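PDB 4ZXH: Abbfa_003403 from Acinetobacter baumannii, which probably works as a nonribosomal peptide synthetase with condensation, adenylation, peptidyl carrier and thioesterase domains, carrying intermediates on a phosphopantetheine arm. Local coordinates for residues Q988-K993 with S1008-K1013; E981-F986 with V995-D1000; A973-I978 with T1036-G1041; T1024-A1029 with E1042-N1047. All coordinates share one frame; numbering follows the deposited sequence.

Contact 1: residues Q988-K993 with S1008-K1013. With PNS (4'-phosphopantetheine), chain B.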
loop_
_atom_site.group_PDB
_atom_site.type_symbol
_atom_site.label_atom_id
_atom_site.label_comp_id
_atom_site.label_asym_id
_atom_site.label_seq_id
_atom_site.Cartn_x
_atom_site.Cartn_y
_atom_site.Cartn_z
ATOM N N GLN A 988 -14.388 -3.767 -25.597
ATOM C CA GLN A 988 -15.758 -4.154 -25.896
ATOM C C GLN A 988 -16.641 -3.957 -24.619
ATOM O O GLN A 988 -17.744 -3.396 -24.659
ATOM C CB GLN A 988 -15.873 -5.592 -26.324
ATOM C CG GLN A 988 -15.745 -5.782 -27.687
ATOM C CD GLN A 988 -16.923 -6.465 -28.298
ATOM O OE1 GLN A 988 -17.767 -7.164 -27.675
ATOM N NE2 GLN A 988 -16.886 -6.437 -29.565
ATOM N N ILE A 989 -16.080 -4.328 -23.467
ATOM C CA ILE A 989 -16.763 -4.303 -22.155
ATOM C C ILE A 989 -16.833 -2.875 -21.509
ATOM O O ILE A 989 -17.782 -2.526 -20.801
ATOM C CB ILE A 989 -16.044 -5.301 -21.193
ATOM C CG1 ILE A 989 -16.866 -5.622 -19.966
ATOM C CG2 ILE A 989 -14.755 -4.735 -20.706
ATOM C CD1 ILE A 989 -18.078 -6.386 -20.302
ATOM N N LEU A 990 -15.856 -2.034 -21.835
ATOM C CA LEU A 990 -15.757 -0.667 -21.311
ATOM C C LEU A 990 -16.274 0.402 -22.269
ATOM O O LEU A 990 -16.359 1.565 -21.892
ATOM C CB LEU A 990 -14.305 -0.310 -20.990
ATOM C CG LEU A 990 -13.555 -1.115 -19.948
ATOM C CD1 LEU A 990 -12.092 -0.738 -20.010
ATOM C CD2 LEU A 990 -14.112 -0.797 -18.599
ATOM N N SER A 991 -16.569 0.016 -23.509
ATOM C CA SER A 991 -16.907 0.968 -24.573
ATOM C C SER A 991 -15.849 2.055 -24.735
ATOM O O SER A 991 -16.155 3.244 -24.775
ATOM C CB SER A 991 -18.262 1.608 -24.318
ATOM O OG SER A 991 -19.206 0.610 -23.998
ATOM N N VAL A 992 -14.599 1.627 -24.814
ATOM C CA VAL A 992 -13.485 2.515 -25.077
ATOM C C VAL A 992 -12.944 2.105 -26.436
ATOM O O VAL A 992 -12.711 0.924 -26.644
ATOM C CB VAL A 992 -12.407 2.404 -23.992
ATOM C CG1 VAL A 992 -11.275 3.374 -24.241
ATOM C CG2 VAL A 992 -13.027 2.661 -22.648
ATOM N N LYS A 993 -12.770 3.060 -27.353
ATOM C CA LYS A 993 -12.470 2.724 -28.741
ATOM C C LYS A 993 -11.155 1.993 -28.861
ATOM O O LYS A 993 -11.117 0.947 -29.492
ATOM C CB LYS A 993 -12.447 3.964 -29.638
ATOM C CG LYS A 993 -13.802 4.672 -29.782
ATOM C CD LYS A 993 -14.851 3.755 -30.391
ATOM C CE LYS A 993 -14.573 3.471 -31.859
ATOM N NZ LYS A 993 -15.552 2.503 -32.403
ATOM N N SER A 1008 -16.619 -2.373 -10.211
ATOM C CA SER A 1008 -16.747 -3.688 -9.610
ATOM C C SER A 1008 -17.691 -4.682 -10.321
ATOM O O SER A 1008 -17.265 -5.792 -10.606
ATOM C CB SER A 1008 -17.125 -3.497 -8.146
ATOM O OG SER A 1008 -15.950 -3.068 -7.457
ATOM N N LEU A 1009 -18.927 -4.314 -10.646
ATOM C CA LEU A 1009 -19.778 -5.245 -11.405
ATOM C C LEU A 1009 -19.143 -5.611 -12.760
ATOM O O LEU A 1009 -19.095 -6.793 -13.120
ATOM C CB LEU A 1009 -21.177 -4.671 -11.625
ATOM C CG LEU A 1009 -22.162 -5.547 -12.407
ATOM C CD1 LEU A 1009 -22.107 -6.986 -11.902
ATOM C CD2 LEU A 1009 -23.593 -5.018 -12.344
ATOM N N LEU A 1010 -18.642 -4.620 -13.498
ATOM C CA LEU A 1010 -17.965 -4.897 -14.778
ATOM C C LEU A 1010 -16.827 -5.902 -14.641
ATOM O O LEU A 1010 -16.679 -6.783 -15.479
ATOM C CB LEU A 1010 -17.395 -3.624 -15.405
ATOM C CG LEU A 1010 -18.344 -2.732 -16.195
ATOM C CD1 LEU A 1010 -17.538 -1.852 -17.124
ATOM C CD2 LEU A 1010 -19.314 -3.562 -16.966
ATOM N N ALA A 1011 -16.025 -5.757 -13.589
ATOM C CA ALA A 1011 -14.934 -6.687 -13.321
ATOM C C ALA A 1011 -15.429 -8.126 -13.179
ATOM O O ALA A 1011 -14.748 -9.056 -13.610
ATOM C CB ALA A 1011 -14.192 -6.278 -12.083
ATOM N N VAL A 1012 -16.603 -8.317 -12.580
ATOM C CA VAL A 1012 -17.164 -9.658 -12.473
ATOM C C VAL A 1012 -17.532 -10.181 -13.856
ATOM O O VAL A 1012 -17.260 -11.329 -14.179
ATOM C CB VAL A 1012 -18.397 -9.703 -11.562
ATOM C CG1 VAL A 1012 -19.151 -10.982 -11.795
ATOM C CG2 VAL A 1012 -17.992 -9.576 -10.090
ATOM N N LYS A 1013 -18.119 -9.320 -14.683
ATOM C CA LYS A 1013 -18.484 -9.706 -16.036
ATOM C C LYS A 1013 -17.242 -10.030 -16.842
ATOM O O LYS A 1013 -17.189 -11.043 -17.532
ATOM C CB LYS A 1013 -19.290 -8.600 -16.724
ATOM C CG LYS A 1013 -20.670 -8.351 -16.088
ATOM C CD LYS A 1013 -21.460 -7.302 -16.877
ATOM C CE LYS A 1013 -22.636 -6.716 -16.082
ATOM N NZ LYS A 1013 -23.754 -7.665 -15.870
HETATM O O23 PNS B . -14.540 -1.218 -6.420
HETATM P P24 PNS B . -15.894 -1.521 -7.007
HETATM O O25 PNS B . -16.399 -0.654 -8.128
HETATM O O27 PNS B . -16.925 -1.386 -5.773
HETATM C C28 PNS B . -16.725 -2.134 -4.578
HETATM C C29 PNS B . -17.877 -1.857 -3.628
HETATM C C30 PNS B . -19.145 -2.244 -4.391
HETATM C C31 PNS B . -17.889 -0.370 -3.270
HETATM C C32 PNS B . -17.686 -2.674 -2.342
HETATM O O33 PNS B . -16.314 -2.525 -1.941
HETATM C C34 PNS B . -18.648 -2.216 -1.262
HETATM O O35 PNS B . -19.868 -2.290 -1.397
HETATM N N36 PNS B . -18.143 -1.732 -0.135
HETATM C C37 PNS B . -18.983 -1.266 0.956
HETATM C C38 PNS B . -18.648 -2.106 2.188
HETATM C C39 PNS B . -19.875 -2.272 3.031
HETATM O O40 PNS B . -20.974 -2.411 2.515
HETATM N N41 PNS B . -19.639 -2.249 4.335
HETATM C C42 PNS B . -20.588 -2.385 5.414
HETATM C C43 PNS B . -19.765 -1.937 6.604
HETATM S S44 PNS B . -20.158 -0.210 6.914
#
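Leu1010 points from helix 1008-1022 at the end of helix 977-990 and meets two residues there with its two methyl branches. Its CD1 lies 3.7 Å from the backbone O of Ile989 and 3.9 Å from CD2 of Leu990. Its CD2 looks toward CG1 of Ile989. The two leucine side chains meet at an angle, through one methyl of each. Leu990 does not aim its CB at the other helix. Its CG is anti to the carbonyl carbon (chi1 -61°), and this brings CD2 round to Leu1010. Ile989 reaches farther along the helix, with CD1 4.4 Å from CB of Lys1013. These helices belong to the carrier-protein helix bundle, and Ser1008 starts the second of them. Its OG is bonded to P24 of the 4'-phosphopantetheine. The backbone N of Ser1008 also donates to phosphate O25 (2.7 Å, N-H...O angle 148°), at the helix N-terminus, where the dipole probably favours the phosphate. Phe1001, in the loop between the helices, touches both Leu990 and Leu1010.

Contact 2: residues E981-F986 with V995-D1000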
loop_
_atom_site.group_PDB
_atom_site.type_symbol
_atom_site.label_atom_id
_atom_site.label_comp_id
_atom_site.label_asym_id
_atom_site.label_seq_id
_atom_site.Cartn_x
_atom_site.Cartn_y
_atom_site.Cartn_z
ATOM N N GLU A 981 -6.404 -10.518 -27.386
ATOM C CA GLU A 981 -7.676 -10.930 -26.800
ATOM C C GLU A 981 -8.088 -10.069 -25.590
ATOM O O GLU A 981 -9.263 -9.751 -25.421
ATOM C CB GLU A 981 -7.623 -12.399 -26.387
ATOM C CG GLU A 981 -8.907 -12.893 -25.744
ATOM C CD GLU A 981 -9.793 -13.706 -26.681
ATOM O OE1 GLU A 981 -9.249 -14.497 -27.488
ATOM O OE2 GLU A 981 -11.037 -13.544 -26.607
ATOM N N LEU A 982 -7.137 -9.687 -24.748
ATOM C CA LEU A 982 -7.471 -8.838 -23.606
ATOM C C LEU A 982 -7.839 -7.421 -24.050
ATOM O O LEU A 982 -8.756 -6.821 -23.501
ATOM C CB LEU A 982 -6.318 -8.788 -22.604
ATOM C CG LEU A 982 -5.976 -10.131 -21.949
ATOM C CD1 LEU A 982 -4.660 -10.055 -21.141
ATOM C CD2 LEU A 982 -7.153 -10.602 -21.088
ATOM N N CYS A 983 -7.139 -6.884 -25.046
ATOM C CA CYS A 983 -7.450 -5.536 -25.500
ATOM C C CYS A 983 -8.846 -5.486 -26.068
ATOM O O CYS A 983 -9.657 -4.666 -25.642
ATOM C CB CYS A 983 -6.454 -5.039 -26.544
ATOM S SG CYS A 983 -4.940 -4.412 -25.848
ATOM N N THR A 984 -9.132 -6.365 -27.020
ATOM C CA THR A 984 -10.488 -6.469 -27.546
ATOM C C THR A 984 -11.531 -6.645 -26.432
ATOM O O THR A 984 -12.608 -6.068 -26.486
ATOM C CB THR A 984 -10.591 -7.615 -28.525
ATOM O OG1 THR A 984 -9.784 -7.297 -29.653
ATOM C CG2 THR A 984 -11.988 -7.753 -29.002
ATOM N N THR A 985 -11.199 -7.402 -25.395
ATOM C CA THR A 985 -12.170 -7.605 -24.333
ATOM C C THR A 985 -12.337 -6.335 -23.494
ATOM O O THR A 985 -13.466 -5.911 -23.225
ATOM C CB THR A 985 -11.803 -8.785 -23.445
ATOM O OG1 THR A 985 -11.799 -9.977 -24.238
ATOM C CG2 THR A 985 -12.847 -8.968 -22.441
ATOM N N PHE A 986 -11.234 -5.703 -23.113
ATOM C CA PHE A 986 -11.327 -4.397 -22.455
ATOM C C PHE A 986 -12.143 -3.398 -23.265
ATOM O O PHE A 986 -13.010 -2.721 -22.691
ATOM C CB PHE A 986 -9.959 -3.795 -22.203
ATOM C CG PHE A 986 -9.300 -4.282 -20.952
ATOM C CD1 PHE A 986 -9.424 -5.617 -20.559
ATOM C CD2 PHE A 986 -8.516 -3.412 -20.189
ATOM C CE1 PHE A 986 -8.785 -6.083 -19.406
ATOM C CE2 PHE A 986 -7.879 -3.862 -19.042
ATOM C CZ PHE A 986 -8.001 -5.203 -18.649
ATOM N N VAL A 995 -7.596 0.634 -26.775
ATOM C CA VAL A 995 -7.008 0.372 -25.468
ATOM C C VAL A 995 -5.578 -0.105 -25.600
ATOM O O VAL A 995 -5.289 -1.049 -26.331
ATOM C CB VAL A 995 -7.821 -0.681 -24.681
ATOM C CG1 VAL A 995 -7.026 -1.245 -23.526
ATOM C CG2 VAL A 995 -9.133 -0.081 -24.173
ATOM N N GLY A 996 -4.682 0.565 -24.889
ATOM C CA GLY A 996 -3.286 0.200 -24.908
ATOM C C GLY A 996 -2.993 -0.722 -23.755
ATOM O O GLY A 996 -3.704 -0.712 -22.763
ATOM N N ILE A 997 -1.921 -1.496 -23.864
ATOM C CA ILE A 997 -1.631 -2.512 -22.867
ATOM C C ILE A 997 -1.244 -1.948 -21.490
ATOM O O ILE A 997 -1.105 -2.709 -20.540
ATOM C CB ILE A 997 -0.523 -3.452 -23.363
ATOM C CG1 ILE A 997 0.814 -2.720 -23.453
ATOM C CG2 ILE A 997 -0.910 -4.068 -24.715
ATOM C CD1 ILE A 997 1.953 -3.618 -23.863
ATOM N N HIS A 998 -1.106 -0.631 -21.367
ATOM C CA HIS A 998 -0.819 -0.012 -20.066
ATOM C C HIS A 998 -1.999 0.779 -19.499
ATOM O O HIS A 998 -1.878 1.421 -18.467
ATOM C CB HIS A 998 0.411 0.888 -20.169
ATOM C CG HIS A 998 1.660 0.126 -20.472
ATOM N ND1 HIS A 998 2.574 0.526 -21.424
ATOM C CD2 HIS A 998 2.119 -1.047 -19.977
ATOM C CE1 HIS A 998 3.553 -0.358 -21.489
ATOM N NE2 HIS A 998 3.303 -1.320 -20.618
ATOM N N ASP A 999 -3.138 0.725 -20.175
ATOM C CA ASP A 999 -4.340 1.380 -19.682
ATOM C C ASP A 999 -4.953 0.539 -18.597
ATOM O O ASP A 999 -5.116 -0.669 -18.756
ATOM C CB ASP A 999 -5.353 1.617 -20.810
ATOM C CG ASP A 999 -4.884 2.676 -21.797
ATOM O OD1 ASP A 999 -3.962 3.448 -21.444
ATOM O OD2 ASP A 999 -5.431 2.739 -22.917
ATOM N N ASP A 1000 -5.295 1.191 -17.494
ATOM C CA ASP A 1000 -5.848 0.511 -16.336
ATOM C C ASP A 1000 -7.373 0.366 -16.466
ATOM O O ASP A 1000 -8.099 1.312 -16.807
ATOM C CB ASP A 1000 -5.459 1.260 -15.064
ATOM C CG ASP A 1000 -5.941 0.573 -13.802
ATOM O OD1 ASP A 1000 -7.176 0.517 -13.572
ATOM O OD2 ASP A 1000 -5.073 0.099 -13.036
#
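Cys983 on helix 977-990 faces Val995 at the start of the loop segment, their CA atoms 5.9 Å apart, and the chain then bends through a type I turn from Gly996 to Asp999. The SG of Cys983 sits 3.4 Å from the backbone O of Val995. It also lies 4.2 Å from CG2 of Ile997. Val995 aims its side chain at the helix. Its CG1, anti to the backbone N (chi1 164°), packs 4.1 Å from CB of Phe986. The Phe986 ring extends past Val995 along the loop, and the O of Asp999 comes to its edge, 4.2 Å from CE2. In the carrier-protein bundle this loop joins the first helix to the helix that bears the cofactor. Phe1001, farther along the loop, meets the Phe986 ring edge-to-face. The turn is tied at both ends. Asp999 N donates to Gly996 O, and Gly996 N returns a nearly straight bond to Asp999 OD2 (3.0 Å, 170°), arriving from above the carboxylate plane. Asp1000 OD1 then accepts from the N atoms of Phe1002 and Glu1003. On the helix, Glu981 O takes two bonds from Thr985, from OG1 and from N, on opposite faces of its plane.

Contact 3: residues A973-I978 with T1036-G1041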
loop_
_atom_site.group_PDB
_atom_site.type_symbol
_atom_site.label_atom_id
_atom_site.label_comp_id
_atom_site.label_asym_id
_atom_site.label_seq_id
_atom_site.Cartn_x
_atom_site.Cartn_y
_atom_site.Cartn_z
ATOM N N ALA A 973 0.425 -0.729 -28.436
ATOM C CA ALA A 973 -0.465 -1.723 -29.034
ATOM C C ALA A 973 -0.134 -3.115 -28.504
ATOM O O ALA A 973 1.006 -3.370 -28.161
ATOM C CB ALA A 973 -0.354 -1.681 -30.543
ATOM N N PRO A 974 -1.134 -4.012 -28.419
ATOM C CA PRO A 974 -0.945 -5.402 -27.975
ATOM C C PRO A 974 0.068 -6.133 -28.842
ATOM O O PRO A 974 0.154 -5.820 -30.009
ATOM C CB PRO A 974 -2.340 -6.009 -28.124
ATOM C CG PRO A 974 -3.014 -5.138 -29.121
ATOM C CD PRO A 974 -2.529 -3.764 -28.801
ATOM N N ARG A 975 0.826 -7.078 -28.295
ATOM C CA ARG A 975 1.981 -7.606 -29.030
ATOM C C ARG A 975 1.897 -9.098 -29.389
ATOM O O ARG A 975 2.624 -9.572 -30.263
ATOM C CB ARG A 975 3.262 -7.325 -28.226
ATOM C CG ARG A 975 3.501 -5.816 -27.958
ATOM C CD ARG A 975 4.448 -5.546 -26.781
ATOM N NE ARG A 975 3.886 -6.015 -25.517
ATOM C CZ ARG A 975 4.551 -6.027 -24.366
ATOM N NH1 ARG A 975 5.803 -5.585 -24.326
ATOM N NH2 ARG A 975 3.966 -6.469 -23.255
ATOM N N ASP A 976 1.007 -9.838 -28.743
ATOM C CA ASP A 976 0.860 -11.251 -29.061
ATOM C C ASP A 976 -0.624 -11.633 -28.972
ATOM O O ASP A 976 -1.452 -10.774 -28.651
ATOM C CB ASP A 976 1.766 -12.093 -28.136
ATOM C CG ASP A 976 1.352 -12.041 -26.674
ATOM O OD1 ASP A 976 0.398 -11.316 -26.335
ATOM O OD2 ASP A 976 2.000 -12.733 -25.852
ATOM N N PRO A 977 -0.981 -12.898 -29.284
ATOM C CA PRO A 977 -2.407 -13.258 -29.196
ATOM C C PRO A 977 -3.088 -13.014 -27.823
ATOM O O PRO A 977 -4.271 -12.687 -27.777
ATOM C CB PRO A 977 -2.394 -14.756 -29.531
ATOM C CG PRO A 977 -1.260 -14.896 -30.515
ATOM C CD PRO A 977 -0.207 -13.920 -30.023
ATOM N N ILE A 978 -2.370 -13.183 -26.722
ATOM C CA ILE A 978 -2.975 -12.961 -25.419
ATOM C C ILE A 978 -3.317 -11.485 -25.224
ATOM O O ILE A 978 -4.409 -11.136 -24.779
ATOM C CB ILE A 978 -2.045 -13.425 -24.285
ATOM C CG1 ILE A 978 -2.081 -14.956 -24.135
ATOM C CG2 ILE A 978 -2.402 -12.732 -22.986
ATOM C CD1 ILE A 978 -1.128 -15.480 -23.081
ATOM N N THR A 1036 -3.978 -3.881 -15.780
ATOM C CA THR A 1036 -3.679 -3.486 -17.151
ATOM C C THR A 1036 -3.582 -4.725 -18.010
ATOM O O THR A 1036 -3.395 -5.821 -17.485
ATOM C CB THR A 1036 -2.372 -2.727 -17.270
ATOM O OG1 THR A 1036 -1.291 -3.633 -17.006
ATOM C CG2 THR A 1036 -2.345 -1.525 -16.310
ATOM N N VAL A 1037 -3.691 -4.566 -19.328
ATOM C CA VAL A 1037 -3.587 -5.722 -20.216
ATOM C C VAL A 1037 -2.192 -6.336 -20.122
ATOM O O VAL A 1037 -2.043 -7.560 -20.101
ATOM C CB VAL A 1037 -3.888 -5.357 -21.663
ATOM C CG1 VAL A 1037 -3.579 -6.529 -22.566
ATOM C CG2 VAL A 1037 -5.342 -4.957 -21.798
ATOM N N GLU A 1038 -1.167 -5.490 -20.022
ATOM C CA GLU A 1038 0.185 -6.020 -19.924
ATOM C C GLU A 1038 0.322 -6.947 -18.726
ATOM O O GLU A 1038 0.772 -8.095 -18.861
ATOM C CB GLU A 1038 1.223 -4.909 -19.814
ATOM C CG GLU A 1038 2.648 -5.419 -20.067
ATOM C CD GLU A 1038 3.699 -4.679 -19.267
ATOM O OE1 GLU A 1038 3.403 -4.298 -18.114
ATOM O OE2 GLU A 1038 4.809 -4.458 -19.794
ATOM N N ARG A 1039 -0.066 -6.438 -17.555
ATOM C CA ARG A 1039 0.190 -7.140 -16.314
ATOM C C ARG A 1039 -0.634 -8.420 -16.226
ATOM O O ARG A 1039 -0.144 -9.452 -15.767
ATOM C CB ARG A 1039 -0.088 -6.223 -15.122
ATOM C CG ARG A 1039 1.085 -5.308 -14.851
ATOM C CD ARG A 1039 0.788 -4.146 -13.903
ATOM N NE ARG A 1039 0.240 -4.508 -12.589
ATOM C CZ ARG A 1039 0.811 -5.340 -11.724
ATOM N NH1 ARG A 1039 1.951 -5.969 -12.010
ATOM N NH2 ARG A 1039 0.225 -5.568 -10.568
ATOM N N LEU A 1040 -1.878 -8.357 -16.682
ATOM C CA LEU A 1040 -2.762 -9.515 -16.621
ATOM C C LEU A 1040 -2.292 -10.541 -17.629
ATOM O O LEU A 1040 -2.351 -11.737 -17.384
ATOM C CB LEU A 1040 -4.209 -9.093 -16.889
ATOM C CG LEU A 1040 -5.338 -10.126 -16.899
ATOM C CD1 LEU A 1040 -5.516 -10.812 -15.552
ATOM C CD2 LEU A 1040 -6.606 -9.404 -17.304
ATOM N N GLY A 1041 -1.804 -10.049 -18.764
ATOM C CA GLY A 1041 -1.291 -10.890 -19.828
ATOM C C GLY A 1041 -0.079 -11.683 -19.382
ATOM O O GLY A 1041 0.054 -12.838 -19.769
#
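Ile978 and Gly1041 make the apolar part of the contact. CG2 of Ile978 lies 3.8 Å from the CA of Gly1041. The lack of a side chain on Gly1041 is consistent with this close approach, their CA atoms 6.2 Å apart. Arg975 and Glu1038 carry opposite charges and lie near each other without forming a salt bridge. The guanidinium NH2 of Arg975 lies 3.6 Å from CG of Glu1038 and 4.1 Å from its OE2. The guanidinium and carboxylate planes are 33° apart. The arginine chain bends at chi3 (-64°), which turns its head toward Glu1038, but the salt bridge of NH2 is with Glu979. Here the N-terminal end of the first helix of the carrier-protein bundle packs against the middle of the last, helix 1037-1046. Both helices are capped by side chains. Thr1036 is the N-cap of helix 1037-1046, and its OG1 accepts from Arg1039 N (3.1 Å, 165°). Asp976 is the N-cap of helix 977-990, with OD1 bonded to Glu979 N.

Contact 4: residues T1024-A1029 with E1042-N1047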
loop_
_atom_site.group_PDB
_atom_site.type_symbol
_atom_site.label_atom_id
_atom_site.label_comp_id
_atom_site.label_asym_id
_atom_site.label_seq_id
_atom_site.Cartn_x
_atom_site.Cartn_y
_atom_site.Cartn_z
ATOM N N THR A 1024 -9.422 -21.322 -18.391
ATOM C CA THR A 1024 -8.938 -21.405 -17.010
ATOM C C THR A 1024 -9.741 -20.568 -16.027
ATOM O O THR A 1024 -10.552 -19.727 -16.418
ATOM C CB THR A 1024 -7.471 -20.963 -16.894
ATOM O OG1 THR A 1024 -7.306 -19.671 -17.500
ATOM C CG2 THR A 1024 -6.561 -21.979 -17.565
ATOM N N GLU A 1025 -9.493 -20.811 -14.744
ATOM C CA GLU A 1025 -10.128 -20.054 -13.682
ATOM C C GLU A 1025 -9.276 -18.825 -13.340
ATOM O O GLU A 1025 -8.090 -18.944 -13.019
ATOM C CB GLU A 1025 -10.350 -20.942 -12.448
ATOM N N LEU A 1026 -9.887 -17.647 -13.458
ATOM C CA LEU A 1026 -9.308 -16.397 -12.986
ATOM C C LEU A 1026 -10.214 -15.816 -11.919
ATOM O O LEU A 1026 -11.404 -16.140 -11.869
ATOM C CB LEU A 1026 -9.165 -15.389 -14.113
ATOM C CG LEU A 1026 -8.621 -15.959 -15.406
ATOM C CD1 LEU A 1026 -8.545 -14.842 -16.444
ATOM C CD2 LEU A 1026 -7.266 -16.621 -15.157
ATOM N N SER A 1027 -9.675 -14.941 -11.081
ATOM C CA SER A 1027 -10.476 -14.353 -10.021
ATOM C C SER A 1027 -10.584 -12.850 -10.215
ATOM O O SER A 1027 -9.770 -12.269 -10.920
ATOM C CB SER A 1027 -9.881 -14.676 -8.652
ATOM O OG SER A 1027 -8.469 -14.569 -8.655
ATOM N N VAL A 1028 -11.591 -12.226 -9.603
ATOM C CA VAL A 1028 -11.662 -10.771 -9.612
ATOM C C VAL A 1028 -10.480 -10.242 -8.805
ATOM O O VAL A 1028 -10.008 -9.114 -9.025
ATOM C CB VAL A 1028 -13.004 -10.243 -9.055
ATOM C CG1 VAL A 1028 -14.116 -10.441 -10.071
ATOM C CG2 VAL A 1028 -13.366 -10.954 -7.790
ATOM N N ALA A 1029 -9.964 -11.080 -7.907
ATOM C CA ALA A 1029 -8.788 -10.713 -7.134
ATOM C C ALA A 1029 -7.583 -10.540 -8.051
ATOM O O ALA A 1029 -6.812 -9.587 -7.893
ATOM C CB ALA A 1029 -8.502 -11.739 -6.056
ATOM N N GLU A 1042 0.801 -11.087 -18.570
ATOM C CA GLU A 1042 1.958 -11.827 -18.050
ATOM C C GLU A 1042 1.491 -12.979 -17.154
ATOM O O GLU A 1042 2.035 -14.086 -17.216
ATOM C CB GLU A 1042 2.921 -10.903 -17.283
ATOM C CG GLU A 1042 3.551 -9.820 -18.150
ATOM C CD GLU A 1042 4.385 -8.800 -17.377
ATOM O OE1 GLU A 1042 4.456 -8.873 -16.132
ATOM O OE2 GLU A 1042 4.976 -7.912 -18.032
ATOM N N ILE A 1043 0.470 -12.714 -16.338
ATOM C CA ILE A 1043 -0.110 -13.714 -15.449
ATOM C C ILE A 1043 -0.700 -14.893 -16.217
ATOM O O ILE A 1043 -0.466 -16.050 -15.884
ATOM C CB ILE A 1043 -1.207 -13.084 -14.577
ATOM C CG1 ILE A 1043 -0.568 -12.207 -13.507
ATOM C CG2 ILE A 1043 -2.094 -14.152 -13.946
ATOM C CD1 ILE A 1043 0.536 -12.909 -12.767
ATOM N N ILE A 1044 -1.477 -14.587 -17.244
ATOM C CA ILE A 1044 -2.091 -15.612 -18.063
ATOM C C ILE A 1044 -1.037 -16.385 -18.861
ATOM O O ILE A 1044 -1.145 -17.599 -19.051
ATOM C CB ILE A 1044 -3.106 -14.984 -19.003
ATOM C CG1 ILE A 1044 -4.290 -14.466 -18.202
ATOM C CG2 ILE A 1044 -3.576 -15.969 -20.032
ATOM C CD1 ILE A 1044 -5.306 -13.729 -19.052
ATOM N N ARG A 1045 -0.006 -15.669 -19.299
ATOM C CA ARG A 1045 1.079 -16.230 -20.107
ATOM C C ARG A 1045 1.868 -17.298 -19.352
ATOM O O ARG A 1045 2.396 -18.242 -19.966
ATOM C CB ARG A 1045 2.011 -15.110 -20.562
ATOM C CG ARG A 1045 3.039 -15.515 -21.578
ATOM C CD ARG A 1045 3.764 -14.298 -22.149
ATOM N NE ARG A 1045 2.863 -13.440 -22.919
ATOM C CZ ARG A 1045 2.510 -12.209 -22.558
ATOM N NH1 ARG A 1045 2.987 -11.667 -21.442
ATOM N NH2 ARG A 1045 1.687 -11.510 -23.319
ATOM N N GLU A 1046 1.948 -17.131 -18.026
ATOM C CA GLU A 1046 2.655 -18.063 -17.141
ATOM C C GLU A 1046 2.057 -19.461 -17.189
ATOM O O GLU A 1046 2.769 -20.451 -17.025
ATOM C CB GLU A 1046 2.639 -17.576 -15.687
ATOM C CG GLU A 1046 3.655 -16.509 -15.332
ATOM C CD GLU A 1046 3.463 -15.955 -13.917
ATOM O OE1 GLU A 1046 2.589 -16.468 -13.172
ATOM O OE2 GLU A 1046 4.186 -14.995 -13.557
ATOM N N ASN A 1047 0.743 -19.531 -17.379
ATOM C CA ASN A 1047 0.033 -20.803 -17.444
ATOM C C ASN A 1047 0.143 -21.440 -18.821
ATOM O O ASN A 1047 -0.637 -21.120 -19.714
ATOM C CB ASN A 1047 -1.436 -20.603 -17.086
ATOM C CG ASN A 1047 -2.211 -21.906 -17.046
ATOM O OD1 ASN A 1047 -1.728 -22.963 -17.463
ATOM N ND2 ASN A 1047 -3.434 -21.832 -16.548
#
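Leu1026 and Ile1044 meet methyl to methyl, CD1 to CD1 at 4.3 Å. Both chains are extended beyond CB, with chi2 near 180° in each. Leu1026 comes from the loop before helix 1028-1033 and already points at the opposite helix. Ile1044 starts off less directly, but its CG1 is anti to the carbonyl carbon (chi1 -69°), which carries CD1 toward the leucine. Phe1022 and Ile978 also touch Ile1044, and Leu1018 touches Leu1026, so the pair lies where the helices of the carrier-protein bundle converge. The second pair is Thr1024 with Asn1047, whose side chains come from opposite directions. The threonine CG2 lies 3.3 Å from ND2 of the asparagine. With chi1 at 52°, OG1 of Thr1024 sits between the backbone N and the carbonyl carbon, and the methyl is left to face the amide. Asn1047 has its CG anti to the backbone N (chi1 -176°), reaching out from the end of helix 1037-1046. Its OD1 accepts a hydrogen bond from Glu1049 N, just past the segment, which probably limits rotation of the amide. Thr1024 is poorly ordered, and its place is less certain. No hydrogen bond crosses between the two segments. The contact therefore rests on apolar and van der Waals packing, methyl on methyl and methyl on amide.

Overall arrangement
All four contacts lie in the carrier-protein helix bundle. Contacts 1, 2 and 3 share helix 977-990, and contacts 3 and 4 share helix 1037-1046. Contacts 2 and 3 are the nearest pair, their centres about 7 Å apart, joined by a probable hydrogen bond from Glu1038 N to Ile997 O (2.8 Å). Contact 3 is tied to contact 4 by the salt bridge of Asp976 OD2 with Arg1045 NH2, also 2.8 Å. Contact 1 holds the cofactor serine. Its centre is about 17 Å from that of contact 4, yet Val1028 CG1 packs 3.9 Å from Ala1011 O. Beyond Ser1008, the phosphopantetheine is hydrogen-bonded to Arg346 and Asn351 of the condensation domain.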